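Side-chain contact in kinetochore protein mis18 (Schizosaccharomyces pombe, PDB 5J6P), which acts in the CENP-A recruiting complex to maintain kinetochore factors and spindle integrity, and maintains the deacetylated state of histones in the centromere central core: residues I79-D82 / D83-D86. Residues are numbered along the deposited sequence; the frame is centred on the assembly and turned at random.
Sequences IYLD and DIRD
Asp82 and Arg85, three residues apart in one loop, run side by side and pair by charge. From CB the arginine first passes the Asp82 carbonyl; CG is anti to the backbone N (chi1 -178°), and a bend at chi3 (-76°) brings the guanidinium alongside the Asp82 carboxylate. NE is hydrogen-bonded to Thr77 OG1, which ties the head to the beginning of the loop. Beyond it, Arg85 CZ and NH1 lie near Asp82 OD2, which sits above the guanidinium plane. Arg85 NH2 forms the salt bridge, 3.2 Å from Asp82 OD1. The carboxylate lies over one guanidinium face, displaced toward its rim, the planes 59° apart, and no N-H points at OD1. Replacing Asp82 by alanine would probably cost the guanidinium this counter-charge and leave it freer to turn beyond NE, where Thr77 still binds. Leu81 and Ile84 make a second pair, with Leu81 CD2 4.1 Å from Ile84 CG1; Ile84 also packs on Ile24 and His26 of strand 22-26. A weak hydrogen bond from Ile84 N to Leu81 O (3.1 Å) closes a type I-like beta turn with Asp82 and Asp83 at its corners, in the surface connection between antiparallel strands 69-76 and 88-91 of the Yippee-Mis18 domain, away from its zinc site.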
ATOM      1  N   ILE A  79      14.405  22.082 -22.105  1.00 94.96           N
ATOM      2  CA  ILE A  79      13.334  21.475 -22.944  1.00102.09           C
ATOM      3  C   ILE A  79      13.169  20.017 -22.704  1.00 96.74           C
ATOM      4  O   ILE A  79      12.036  19.528 -22.653  1.00 90.54           O
ATOM      5  CB  ILE A  79      13.489  21.594 -24.508  1.00104.85           C
ATOM      6  CG1 ILE A  79      14.969  21.506 -24.975  1.00116.07           C
ATOM      7  CG2 ILE A  79      12.675  22.759 -25.088  1.00 83.26           C
ATOM      8  CD1 ILE A  79      15.754  22.813 -24.980  1.00131.83           C
ATOM      9  N   TYR A  80      14.304  19.333 -22.591  1.00 78.29           N
ATOM     10  CA  TYR A  80      14.305  17.892 -22.673  1.00 87.98           C
ATOM     11  C   TYR A  80      13.671  17.250 -21.418  1.00 94.82           C
ATOM     12  O   TYR A  80      12.888  16.283 -21.512  1.00 92.59           O
ATOM     13  CB  TYR A  80      15.687  17.330 -23.059  1.00 85.41           C
ATOM     14  CG  TYR A  80      16.909  17.819 -22.305  1.00 88.22           C
ATOM     15  CD1 TYR A  80      17.556  19.020 -22.647  1.00 91.73           C
ATOM     16  CD2 TYR A  80      17.472  17.051 -21.290  1.00 97.31           C
ATOM     17  CE1 TYR A  80      18.694  19.447 -21.958  1.00 88.88           C
ATOM     18  CE2 TYR A  80      18.610  17.469 -20.606  1.00 90.81           C
ATOM     19  CZ  TYR A  80      19.217  18.659 -20.935  1.00 89.44           C
ATOM     20  OH  TYR A  80      20.345  19.050 -20.242  1.00102.92           O
ATOM     21  N   LEU A  81      13.922  17.865 -20.265  1.00 88.95           N
ATOM     22  CA  LEU A  81      13.280  17.469 -19.012  1.00 83.89           C
ATOM     23  C   LEU A  81      11.904  18.096 -18.739  1.00 86.70           C
ATOM     24  O   LEU A  81      11.444  18.038 -17.593  1.00 92.83           O
ATOM     25  CB  LEU A  81      14.224  17.753 -17.834  1.00 80.94           C
ATOM     26  CG  LEU A  81      15.533  16.945 -17.843  1.00 90.48           C
ATOM     27  CD1 LEU A  81      16.480  17.426 -16.743  1.00 87.24           C
ATOM     28  CD2 LEU A  81      15.266  15.453 -17.717  1.00 87.60           C
ATOM     29  N   ASP A  82      11.213  18.636 -19.755  1.00 84.01           N
ATOM     30  CA  ASP A  82       9.850  19.179 -19.544  1.00 80.86           C
ATOM     31  C   ASP A  82       8.821  18.136 -19.113  1.00 80.85           C
ATOM     32  O   ASP A  82       7.750  18.522 -18.641  1.00 78.63           O
ATOM     33  CB  ASP A  82       9.320  19.914 -20.771  1.00 86.29           C
ATOM     34  CG  ASP A  82       9.735  21.362 -20.813  1.00 95.94           C
ATOM     35  OD1 ASP A  82      10.908  21.632 -20.540  1.00105.39           O
ATOM     36  OD2 ASP A  82       8.886  22.234 -21.116  1.00 99.04           O
ATOM     37  N   ASP A  83       9.133  16.842 -19.278  1.00 87.47           N
ATOM     38  CA  ASP A  83       8.310  15.725 -18.717  1.00 99.55           C
ATOM     39  C   ASP A  83       8.230  15.748 -17.199  1.00 99.27           C
ATOM     40  O   ASP A  83       7.176  15.562 -16.616  1.00 99.28           O
ATOM     41  CB  ASP A  83       8.924  14.379 -19.056  1.00104.88           C
ATOM     42  CG  ASP A  83       9.312  14.282 -20.471  1.00112.57           C
ATOM     43  OD1 ASP A  83       8.364  14.198 -21.294  1.00104.59           O
ATOM     44  OD2 ASP A  83      10.551  14.341 -20.723  1.00107.00           O
ATOM     45  N   ILE A  84       9.390  15.959 -16.593  1.00 95.88           N
ATOM     46  CA  ILE A  84       9.580  15.960 -15.157  1.00 85.85           C
ATOM     47  C   ILE A  84       8.894  17.149 -14.489  1.00 84.32           C
ATOM     48  O   ILE A  84       8.489  17.075 -13.319  1.00106.46           O
ATOM     49  CB  ILE A  84      11.100  16.035 -14.832  1.00 84.02           C
ATOM     50  CG1 ILE A  84      11.872  14.906 -15.479  1.00 89.03           C
ATOM     51  CG2 ILE A  84      11.371  15.888 -13.367  1.00103.82           C
ATOM     52  CD1 ILE A  84      11.108  13.610 -15.570  1.00 90.46           C
ATOM     53  N   ARG A  85       8.795  18.251 -15.208  1.00 78.91           N
ATOM     54  CA  ARG A  85       8.559  19.533 -14.587  1.00 79.89           C
ATOM     55  C   ARG A  85       7.161  19.596 -14.070  1.00 70.66           C
ATOM     56  O   ARG A  85       6.262  19.219 -14.773  1.00 73.65           O
ATOM     57  CB  ARG A  85       8.755  20.664 -15.585  1.00 90.36           C
ATOM     58  CG  ARG A  85       8.563  22.062 -15.005  1.00 93.34           C
ATOM     59  CD  ARG A  85       8.087  22.997 -16.083  1.00 97.71           C
ATOM     60  NE  ARG A  85       9.189  23.363 -16.958  1.00100.06           N
ATOM     61  CZ  ARG A  85       9.064  23.960 -18.141  1.00105.96           C
ATOM     62  NH1 ARG A  85       7.863  24.242 -18.669  1.00 88.60           N
ATOM     63  NH2 ARG A  85      10.174  24.258 -18.805  1.00110.80           N
ATOM     64  N   ASP A  86       7.021  20.129 -12.855  1.00 74.89           N
ATOM     65  CA  ASP A  86       5.796  20.148 -12.066  1.00 77.39           C
ATOM     66  C   ASP A  86       5.107  18.780 -11.920  1.00 80.52           C
ATOM     67  O   ASP A  86       3.853  18.679 -11.912  1.00 79.48           O
ATOM     68  CB  ASP A  86       4.879  21.254 -12.582  1.00 78.59           C
ATOM     69  CG  ASP A  86       5.474  22.623 -12.352  1.00 86.82           C
ATOM     70  OD1 ASP A  86       6.514  22.689 -11.652  1.00 83.37           O
ATOM     71  OD2 ASP A  86       4.923  23.626 -12.860  1.00 94.56           O
TER